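Long-range contacts in putative diguanylate cyclase (GGDEF) with PAS/PAC domain (Rhodopseudomonas palustris, PDB 3LIF), which probably makes cyclic di-GMP from two GTP molecules as a whole protein, the part described here being its extracellular PDC-fold sensor domain: residues A200-Y209 with K220-S228; L24-F32 with Y153-F161. One frame throughout, in Å; residues are numbered along the deposited sequence.

Contact 1 (A200-Y209 with K220-S228); sequences ALPRSPDGYY and KYLAYRRVS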
loop_
_atom_site.group_PDB
_atom_site.type_symbol
_atom_site.label_atom_id
_atom_site.label_comp_id
_atom_site.label_asym_id
_atom_site.label_seq_id
_atom_site.Cartn_x
_atom_site.Cartn_y
_atom_site.Cartn_z
ATOM N N ALA A 200 -13.091 1.265 16.701
ATOM C CA ALA A 200 -12.679 -0.113 16.543
ATOM C C ALA A 200 -11.147 -0.364 16.589
ATOM O O ALA A 200 -10.678 -1.232 17.336
ATOM C CB ALA A 200 -13.266 -0.710 15.279
ATOM N N LEU A 201 -10.347 0.333 15.785
ATOM C CA LEU A 201 -8.926 0.002 15.866
ATOM C C LEU A 201 -8.328 0.344 17.259
ATOM O O LEU A 201 -7.472 -0.395 17.784
ATOM C CB LEU A 201 -8.113 0.586 14.711
ATOM C CG LEU A 201 -8.220 -0.122 13.378
ATOM C CD1 LEU A 201 -8.014 0.853 12.208
ATOM C CD2 LEU A 201 -7.225 -1.298 13.349
ATOM N N PRO A 202 -8.779 1.451 17.869
ATOM C CA PRO A 202 -8.180 1.712 19.199
ATOM C C PRO A 202 -8.527 0.604 20.145
ATOM O O PRO A 202 -7.772 0.361 21.053
ATOM C CB PRO A 202 -8.812 3.013 19.662
ATOM C CG PRO A 202 -9.268 3.687 18.413
ATOM C CD PRO A 202 -9.532 2.591 17.341
ATOM N N ARG A 203 -9.660 -0.073 19.932
ATOM C CA ARG A 203 -10.121 -1.132 20.839
ATOM C C ARG A 203 -9.472 -2.429 20.410
ATOM O O ARG A 203 -9.250 -3.276 21.224
ATOM C CB ARG A 203 -11.637 -1.280 20.777
ATOM C CG ARG A 203 -12.222 -2.261 21.800
ATOM C CD ARG A 203 -13.529 -2.958 21.336
ATOM N NE ARG A 203 -14.429 -2.002 20.653
ATOM C CZ ARG A 203 -14.845 -2.062 19.369
ATOM N NH1 ARG A 203 -14.472 -3.054 18.550
ATOM N NH2 ARG A 203 -15.637 -1.096 18.895
ATOM N N SER A 204 -9.180 -2.606 19.128
ATOM C CA SER A 204 -8.409 -3.777 18.762
ATOM C C SER A 204 -8.448 -4.252 17.336
ATOM O O SER A 204 -9.173 -3.702 16.527
ATOM C CB SER A 204 -8.968 -4.941 19.585
ATOM O OG SER A 204 -9.682 -5.912 18.806
ATOM N N PRO A 205 -7.506 -5.105 16.936
ATOM C CA PRO A 205 -6.721 -4.813 15.782
ATOM C C PRO A 205 -7.227 -5.784 14.678
ATOM O O PRO A 205 -6.819 -5.634 13.515
ATOM C CB PRO A 205 -5.300 -5.334 16.166
ATOM C CG PRO A 205 -5.521 -6.350 17.198
ATOM C CD PRO A 205 -6.664 -5.743 17.982
ATOM N N ASP A 206 -8.157 -6.718 14.943
ATOM C CA ASP A 206 -9.556 -6.769 14.490
ATOM C C ASP A 206 -10.675 -7.069 15.496
ATOM O O ASP A 206 -10.396 -7.403 16.701
ATOM C CB ASP A 206 -9.518 -8.055 13.688
ATOM C CG ASP A 206 -9.005 -9.256 14.583
ATOM O OD1 ASP A 206 -7.790 -9.418 14.860
ATOM O OD2 ASP A 206 -9.837 -10.002 15.113
ATOM N N GLY A 207 -11.931 -7.133 15.014
ATOM C CA GLY A 207 -12.282 -7.211 13.624
ATOM C C GLY A 207 -13.712 -7.371 13.034
ATOM O O GLY A 207 -13.761 -7.597 11.822
ATOM N N TYR A 208 -14.869 -7.202 13.704
ATOM C CA TYR A 208 -16.157 -7.319 12.897
ATOM C C TYR A 208 -17.434 -6.615 13.365
ATOM O O TYR A 208 -17.818 -6.811 14.472
ATOM C CB TYR A 208 -16.533 -8.775 12.820
ATOM C CG TYR A 208 -17.670 -9.167 11.904
ATOM C CD1 TYR A 208 -17.435 -9.453 10.554
ATOM C CD2 TYR A 208 -18.972 -9.347 12.406
ATOM C CE1 TYR A 208 -18.481 -9.865 9.696
ATOM C CE2 TYR A 208 -20.039 -9.751 11.570
ATOM C CZ TYR A 208 -19.780 -10.017 10.211
ATOM O OH TYR A 208 -20.796 -10.414 9.379
ATOM N N TYR A 209 -18.150 -5.860 12.540
ATOM C CA TYR A 209 -19.279 -5.082 13.089
ATOM C C TYR A 209 -20.178 -4.427 12.059
ATOM O O TYR A 209 -19.913 -4.469 10.869
ATOM C CB TYR A 209 -18.794 -3.994 14.055
ATOM C CG TYR A 209 -17.900 -2.964 13.415
ATOM C CD1 TYR A 209 -18.428 -1.843 12.817
ATOM C CD2 TYR A 209 -16.521 -3.136 13.385
ATOM C CE1 TYR A 209 -17.603 -0.926 12.204
ATOM C CE2 TYR A 209 -15.698 -2.220 12.769
ATOM C CZ TYR A 209 -16.230 -1.116 12.187
ATOM O OH TYR A 209 -15.400 -0.190 11.557
ATOM N N LYS A 220 -23.776 -2.294 5.961
ATOM C CA LYS A 220 -23.183 -3.605 5.835
ATOM C C LYS A 220 -22.424 -4.051 7.036
ATOM O O LYS A 220 -22.059 -3.245 7.886
ATOM C CB LYS A 220 -22.267 -3.688 4.638
ATOM C CG LYS A 220 -21.969 -2.397 3.973
ATOM C CD LYS A 220 -21.343 -2.663 2.606
ATOM C CE LYS A 220 -21.871 -1.661 1.608
ATOM N NZ LYS A 220 -20.952 -1.571 0.445
ATOM N N TYR A 221 -22.253 -5.368 7.113
ATOM C CA TYR A 221 -21.310 -5.962 8.020
ATOM C C TYR A 221 -19.913 -5.829 7.426
ATOM O O TYR A 221 -19.716 -6.093 6.234
ATOM C CB TYR A 221 -21.615 -7.432 8.242
ATOM C CG TYR A 221 -22.704 -7.636 9.228
ATOM C CD1 TYR A 221 -24.034 -7.587 8.830
ATOM C CD2 TYR A 221 -22.422 -7.847 10.575
ATOM C CE1 TYR A 221 -25.072 -7.758 9.724
ATOM C CE2 TYR A 221 -23.479 -8.034 11.512
ATOM C CZ TYR A 221 -24.808 -7.984 11.069
ATOM O OH TYR A 221 -25.875 -8.163 11.957
ATOM N N LEU A 222 -18.967 -5.429 8.280
ATOM C CA LEU A 222 -17.583 -5.190 7.929
ATOM C C LEU A 222 -16.627 -5.951 8.853
ATOM O O LEU A 222 -16.735 -5.968 10.141
ATOM C CB LEU A 222 -17.281 -3.689 8.031
ATOM C CG LEU A 222 -15.838 -3.173 7.766
ATOM C CD1 LEU A 222 -15.881 -1.751 7.309
ATOM C CD2 LEU A 222 -14.916 -3.328 8.968
ATOM N N ALA A 223 -15.671 -6.591 8.217
ATOM C CA ALA A 223 -14.625 -7.215 8.987
ATOM C C ALA A 223 -13.340 -6.468 8.601
ATOM O O ALA A 223 -13.143 -6.129 7.415
ATOM C CB ALA A 223 -14.522 -8.666 8.631
ATOM N N TYR A 224 -12.497 -6.205 9.603
ATOM C CA TYR A 224 -11.222 -5.555 9.403
ATOM C C TYR A 224 -10.162 -6.243 10.202
ATOM O O TYR A 224 -10.433 -6.867 11.223
ATOM C CB TYR A 224 -11.269 -4.127 9.893
ATOM C CG TYR A 224 -11.307 -4.010 11.399
ATOM C CD1 TYR A 224 -10.131 -4.028 12.128
ATOM C CD2 TYR A 224 -12.553 -3.901 12.114
ATOM C CE1 TYR A 224 -10.142 -3.897 13.519
ATOM C CE2 TYR A 224 -12.595 -3.767 13.494
ATOM C CZ TYR A 224 -11.368 -3.771 14.190
ATOM O OH TYR A 224 -11.301 -3.649 15.549
ATOM N N ARG A 225 -8.936 -6.058 9.754
ATOM C CA ARG A 225 -7.765 -6.614 10.402
ATOM C C ARG A 225 -6.457 -5.825 10.109
ATOM O O ARG A 225 -6.107 -5.557 8.943
ATOM C CB ARG A 225 -7.596 -8.083 9.965
ATOM C CG ARG A 225 -6.468 -8.785 10.687
ATOM C CD ARG A 225 -6.264 -10.160 10.180
ATOM N NE ARG A 225 -7.536 -10.891 10.147
ATOM C CZ ARG A 225 -7.974 -11.712 11.113
ATOM N NH1 ARG A 225 -7.257 -11.923 12.205
ATOM N NH2 ARG A 225 -9.134 -12.326 10.980
ATOM N N ARG A 226 -5.735 -5.451 11.164
ATOM C CA ARG A 226 -4.388 -4.871 10.985
ATOM C C ARG A 226 -3.572 -5.817 10.146
ATOM O O ARG A 226 -3.640 -7.032 10.349
ATOM C CB ARG A 226 -3.660 -4.670 12.292
ATOM C CG ARG A 226 -4.181 -3.480 13.000
ATOM C CD ARG A 226 -3.174 -2.952 14.009
ATOM N NE ARG A 226 -3.788 -1.927 14.857
ATOM C CZ ARG A 226 -3.852 -0.623 14.565
ATOM N NH1 ARG A 226 -4.431 0.181 15.415
ATOM N NH2 ARG A 226 -3.363 -0.116 13.449
ATOM N N VAL A 227 -2.816 -5.257 9.210
ATOM C CA VAL A 227 -1.940 -6.015 8.381
ATOM C C VAL A 227 -0.606 -6.302 9.115
ATOM O O VAL A 227 0.171 -5.440 9.502
ATOM C CB VAL A 227 -1.665 -5.248 7.103
ATOM C CG1 VAL A 227 -0.407 -5.827 6.353
ATOM C CG2 VAL A 227 -2.900 -5.178 6.277
ATOM N N SER A 228 -0.326 -7.556 9.300
ATOM C CA SER A 228 0.900 -7.856 9.984
ATOM C C SER A 228 2.186 -7.208 9.351
ATOM O O SER A 228 2.407 -7.277 8.132
ATOM C CB SER A 228 1.021 -9.364 10.134
ATOM O OG SER A 228 2.367 -9.636 10.348
HETATM O O HOH W 1 -5.527 -2.084 16.976
#

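Contact 2 (L24-F32 with Y153-F161); sequences LAEHATHTF and YFSTFYKTF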
loop_
_atom_site.group_PDB
_atom_site.type_symbol
_atom_site.label_atom_id
_atom_site.label_comp_id
_atom_site.label_asym_id
_atom_site.label_seq_id
_atom_site.Cartn_x
_atom_site.Cartn_y
_atom_site.Cartn_z
ATOM N N LEU A 24 -6.744 -11.471 3.153
ATOM C CA LEU A 24 -6.418 -10.167 2.607
ATOM C C LEU A 24 -5.210 -9.554 3.362
ATOM O O LEU A 24 -4.342 -9.000 2.747
ATOM C CB LEU A 24 -7.659 -9.262 2.611
ATOM C CG LEU A 24 -8.860 -9.741 1.771
ATOM C CD1 LEU A 24 -10.123 -8.894 1.949
ATOM C CD2 LEU A 24 -8.563 -9.801 0.306
ATOM N N ALA A 25 -5.147 -9.687 4.679
ATOM C CA ALA A 25 -4.067 -9.088 5.452
ATOM C C ALA A 25 -2.722 -9.728 5.065
ATOM O O ALA A 25 -1.697 -9.058 4.901
ATOM C CB ALA A 25 -4.323 -9.259 6.912
ATOM N N GLU A 26 -2.735 -11.038 4.891
ATOM C CA GLU A 26 -1.521 -11.723 4.484
ATOM C C GLU A 26 -1.093 -11.398 3.102
ATOM O O GLU A 26 0.086 -11.258 2.808
ATOM C CB GLU A 26 -1.682 -13.222 4.582
ATOM C CG GLU A 26 -1.684 -13.643 6.001
ATOM C CD GLU A 26 -1.389 -15.096 6.088
ATOM O OE1 GLU A 26 -0.358 -15.448 6.728
ATOM O OE2 GLU A 26 -2.169 -15.891 5.470
ATOM N N HIS A 27 -2.044 -11.340 2.220
ATOM C CA HIS A 27 -1.687 -10.913 0.904
ATOM C C HIS A 27 -0.928 -9.559 0.970
ATOM O O HIS A 27 0.035 -9.340 0.198
ATOM C CB HIS A 27 -2.937 -10.751 0.125
ATOM C CG HIS A 27 -2.704 -10.271 -1.243
ATOM N ND1 HIS A 27 -2.812 -8.943 -1.588
ATOM C CD2 HIS A 27 -2.431 -10.940 -2.383
ATOM C CE1 HIS A 27 -2.609 -8.812 -2.883
ATOM N NE2 HIS A 27 -2.379 -10.008 -3.392
ATOM N N ALA A 28 -1.357 -8.652 1.870
ATOM C CA ALA A 28 -0.736 -7.345 1.926
ATOM C C ALA A 28 0.637 -7.612 2.456
ATOM O O ALA A 28 1.640 -7.251 1.826
ATOM C CB ALA A 28 -1.480 -6.388 2.825
ATOM N N THR A 29 0.701 -8.290 3.591
ATOM C CA THR A 29 2.005 -8.572 4.139
ATOM C C THR A 29 2.937 -9.161 3.078
ATOM O O THR A 29 4.041 -8.685 2.877
ATOM C CB THR A 29 1.984 -9.470 5.352
ATOM O OG1 THR A 29 1.259 -8.836 6.424
ATOM C CG2 THR A 29 3.428 -9.687 5.793
ATOM N N HIS A 30 2.498 -10.174 2.370
ATOM C CA HIS A 30 3.390 -10.845 1.428
ATOM C C HIS A 30 3.776 -9.877 0.306
ATOM O O HIS A 30 4.938 -9.870 -0.125
ATOM C CB HIS A 30 2.790 -12.147 0.820
ATOM C CG HIS A 30 2.603 -13.279 1.793
ATOM N ND1 HIS A 30 3.421 -13.477 2.886
ATOM C CD2 HIS A 30 1.691 -14.287 1.815
ATOM C CE1 HIS A 30 3.006 -14.542 3.553
ATOM N NE2 HIS A 30 1.961 -15.051 2.922
ATOM N N THR A 31 2.817 -9.068 -0.168
ATOM C CA THR A 31 3.111 -8.143 -1.276
ATOM C C THR A 31 4.144 -7.068 -0.888
ATOM O O THR A 31 5.129 -6.861 -1.584
ATOM C CB THR A 31 1.890 -7.431 -1.721
ATOM O OG1 THR A 31 0.902 -8.395 -2.116
ATOM C CG2 THR A 31 2.227 -6.519 -2.875
ATOM N N PHE A 32 3.934 -6.401 0.235
ATOM C CA PHE A 32 4.961 -5.471 0.699
ATOM C C PHE A 32 6.302 -6.144 0.973
ATOM O O PHE A 32 7.345 -5.577 0.627
ATOM C CB PHE A 32 4.465 -4.589 1.857
ATOM C CG PHE A 32 3.503 -3.543 1.389
ATOM C CD1 PHE A 32 2.161 -3.842 1.220
ATOM C CD2 PHE A 32 3.950 -2.275 1.022
ATOM C CE1 PHE A 32 1.269 -2.882 0.731
ATOM C CE2 PHE A 32 3.054 -1.312 0.581
ATOM C CZ PHE A 32 1.732 -1.623 0.399
ATOM N N TYR A 153 -2.524 -3.749 -8.928
ATOM C CA TYR A 153 -2.256 -5.060 -8.489
ATOM C C TYR A 153 -3.238 -5.461 -7.399
ATOM O O TYR A 153 -3.677 -6.621 -7.365
ATOM C CB TYR A 153 -0.879 -5.118 -7.909
ATOM C CG TYR A 153 -0.477 -6.444 -7.421
ATOM C CD1 TYR A 153 -0.219 -7.489 -8.321
ATOM C CD2 TYR A 153 -0.303 -6.670 -6.050
ATOM C CE1 TYR A 153 0.214 -8.718 -7.867
ATOM C CE2 TYR A 153 0.118 -7.910 -5.564
ATOM C CZ TYR A 153 0.377 -8.906 -6.498
ATOM O OH TYR A 153 0.766 -10.106 -6.066
ATOM N N PHE A 154 -3.546 -4.560 -6.468
ATOM C CA PHE A 154 -4.418 -4.934 -5.371
ATOM C C PHE A 154 -5.898 -5.003 -5.838
ATOM O O PHE A 154 -6.640 -5.939 -5.497
ATOM C CB PHE A 154 -4.286 -3.965 -4.208
ATOM C CG PHE A 154 -3.045 -4.146 -3.404
ATOM C CD1 PHE A 154 -2.983 -5.110 -2.402
ATOM C CD2 PHE A 154 -1.961 -3.301 -3.597
ATOM C CE1 PHE A 154 -1.851 -5.273 -1.644
ATOM C CE2 PHE A 154 -0.795 -3.449 -2.836
ATOM C CZ PHE A 154 -0.743 -4.436 -1.844
ATOM N N SER A 155 -6.338 -4.018 -6.596
ATOM C CA SER A 155 -7.732 -4.031 -6.946
ATOM C C SER A 155 -8.053 -5.265 -7.788
ATOM O O SER A 155 -9.139 -5.801 -7.750
ATOM C CB SER A 155 -8.130 -2.739 -7.665
ATOM O OG SER A 155 -7.198 -2.406 -8.656
ATOM N N THR A 156 -7.091 -5.745 -8.547
ATOM C CA THR A 156 -7.323 -6.863 -9.435
ATOM C C THR A 156 -7.458 -8.134 -8.633
ATOM O O THR A 156 -8.281 -8.959 -8.911
ATOM C CB THR A 156 -6.136 -6.918 -10.376
ATOM O OG1 THR A 156 -6.378 -5.929 -11.375
ATOM C CG2 THR A 156 -5.867 -8.318 -10.994
ATOM N N PHE A 157 -6.623 -8.285 -7.637
ATOM C CA PHE A 157 -6.775 -9.360 -6.721
ATOM C C PHE A 157 -8.136 -9.207 -6.033
ATOM O O PHE A 157 -8.824 -10.214 -5.795
ATOM C CB PHE A 157 -5.676 -9.249 -5.669
ATOM C CG PHE A 157 -5.725 -10.314 -4.623
ATOM C CD1 PHE A 157 -5.791 -11.656 -4.978
ATOM C CD2 PHE A 157 -5.683 -9.993 -3.282
ATOM C CE1 PHE A 157 -5.825 -12.655 -3.992
ATOM C CE2 PHE A 157 -5.724 -10.974 -2.298
ATOM C CZ PHE A 157 -5.791 -12.307 -2.656
ATOM N N TYR A 158 -8.538 -7.962 -5.718
ATOM C CA TYR A 158 -9.674 -7.811 -4.819
ATOM C C TYR A 158 -10.929 -8.186 -5.554
ATOM O O TYR A 158 -11.863 -8.743 -4.968
ATOM C CB TYR A 158 -9.817 -6.430 -4.158
ATOM C CG TYR A 158 -8.749 -6.107 -3.153
ATOM C CD1 TYR A 158 -8.036 -7.124 -2.509
ATOM C CD2 TYR A 158 -8.423 -4.792 -2.867
ATOM C CE1 TYR A 158 -7.020 -6.833 -1.600
ATOM C CE2 TYR A 158 -7.421 -4.472 -1.961
ATOM C CZ TYR A 158 -6.720 -5.492 -1.333
ATOM O OH TYR A 158 -5.736 -5.166 -0.427
ATOM N N LYS A 159 -10.941 -7.936 -6.854
ATOM C CA LYS A 159 -12.119 -8.312 -7.600
ATOM C C LYS A 159 -12.307 -9.829 -7.813
ATOM O O LYS A 159 -13.368 -10.250 -8.240
ATOM C CB LYS A 159 -12.230 -7.530 -8.895
ATOM C CG LYS A 159 -11.408 -8.041 -9.999
ATOM C CD LYS A 159 -11.632 -7.127 -11.205
ATOM C CE LYS A 159 -12.964 -7.466 -11.895
ATOM N NZ LYS A 159 -13.090 -6.554 -13.044
ATOM N N THR A 160 -11.320 -10.649 -7.471
ATOM C CA THR A 160 -11.534 -12.068 -7.587
ATOM C C THR A 160 -12.478 -12.634 -6.505
ATOM O O THR A 160 -12.538 -13.847 -6.323
ATOM C CB THR A 160 -10.220 -12.885 -7.463
ATOM O OG1 THR A 160 -9.771 -12.859 -6.106
ATOM C CG2 THR A 160 -9.143 -12.385 -8.387
ATOM N N PHE A 161 -13.181 -11.811 -5.743
ATOM C CA PHE A 161 -13.851 -12.375 -4.583
ATOM C C PHE A 161 -15.322 -12.205 -4.665
ATOM O O PHE A 161 -15.807 -11.093 -4.789
ATOM C CB PHE A 161 -13.364 -11.744 -3.287
ATOM C CG PHE A 161 -12.057 -12.275 -2.819
ATOM C CD1 PHE A 161 -11.992 -13.474 -2.142
ATOM C CD2 PHE A 161 -10.880 -11.572 -3.061
ATOM C CE1 PHE A 161 -10.778 -13.990 -1.696
ATOM C CE2 PHE A 161 -9.666 -12.069 -2.623
ATOM C CZ PHE A 161 -9.610 -13.300 -1.937
HETATM O O HOH W 2 -4.175 -7.474 0.221
#

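Contact 1 (A200-Y209 with K220-S228)
Tyr-221 meets Tyr-208 within the antiparallel pair of strands 206-212 and 219-226, at one edge of the second PDC sheet. Their rings, 25° from parallel, are slid until they barely overlap, centroids 5.4 Å apart. Leu-222 trades backbone hydrogen bonds with Tyr-209, Tyr-209 N to Leu-222 O (2.8 Å) and Leu-222 N to Tyr-209 O (2.9 Å). Ala-223 brings CB to the edge of the Tyr-208 ring, 3.6 Å from CD1. A serine in place of Tyr-208 would probably leave Tyr-221 and Ala-223 without their aromatic neighbour and open a gap toward Met-17 of helix 5-47. Tyr-224 has CG between backbone N and carbonyl carbon (chi1 72°), which puts one face of its ring against Gly-207 CA in a CH-pi contact; at the ring's edge the hydroxyl donates to Ser-204 O. Arg-225 NH1 meets Asp-206 OD1 in a long salt bridge of charge alone; its NE and NH2 bond to Ser-21 OG and Arg-18 O. Arg-226 N gives Pro-205 O a straight hydrogen bond (2.6 Å). A water accepts from Arg-226 NE and donates to Leu-201 O, while Leu-201 CD2 lies over the Arg-226 guanidinium face. Backbone bonds thus set the register; ring packing and the Tyr-224 hydroxyl bond fasten helix 195-203.

Contact 2 (L24-F32 with Y153-F161)
His-27 and Phe-157 form an offset stack at the heart of an antiparallel helix pair of the PDC fold, in which helix 151-158 packs on the long N-terminal helix. The axes of segments 24-32 and 153-158 run 150° apart in direction, 12.0 Å at closest approach, a spacing filled by an aromatic cluster. In both stacked residues CG is anti to the backbone N (chi1 178° in His-27), which lets the two rings meet between the helices. Their planes are 14° apart and their centroids 3.8 Å. The other faces carry lighter contacts near the rim: Thr-31 OG1 on His-27, Phe-161 CE2 on Phe-157. The Thr-31 hydroxyl is fixed in turn by donating to His-27 O, 2.6 Å from its OG1, and it also meets the edge of the Tyr-153 ring.

Phe-154 is the knob of the interface. Its CG turns anti to the carbonyl carbon, and the ring enters a hole made by His-27, Ala-28, Thr-31 and Phe-32; CD1 arrives at the edge of the imidazole, while CZ ends 3.6 Å from Phe-32 CE1. At the far end Leu-24 CD2 touches Phe-157, Tyr-158 and Phe-161 together. One water bridges the helices, 2.7 Å from His-27 ND1, 2.9 Å from Tyr-158 OH and 3.0 Å from Leu-24 O, to which it donates.

From the N terminus, helix 5-47 supplies the first half of contact 2, and the chain then builds the whole first five-stranded sheet before helix 151-158 returns to close that loop of 120 residues. Contact 1 follows in series, closing a short hairpin with ten residues between its segments; the two neither nest nor cross. Contact 2 thus ties two helices far apart in sequence that both pack on the second sheet, whereas contact 1 works locally at that sheet's edge and holds helix 195-203 there. Although their centres lie about 17 Å apart, they touch: Ser-228 O is 2.6 Å from Thr-29 OG1, a probable hydrogen bond, and Val-227 packs on Ala-28.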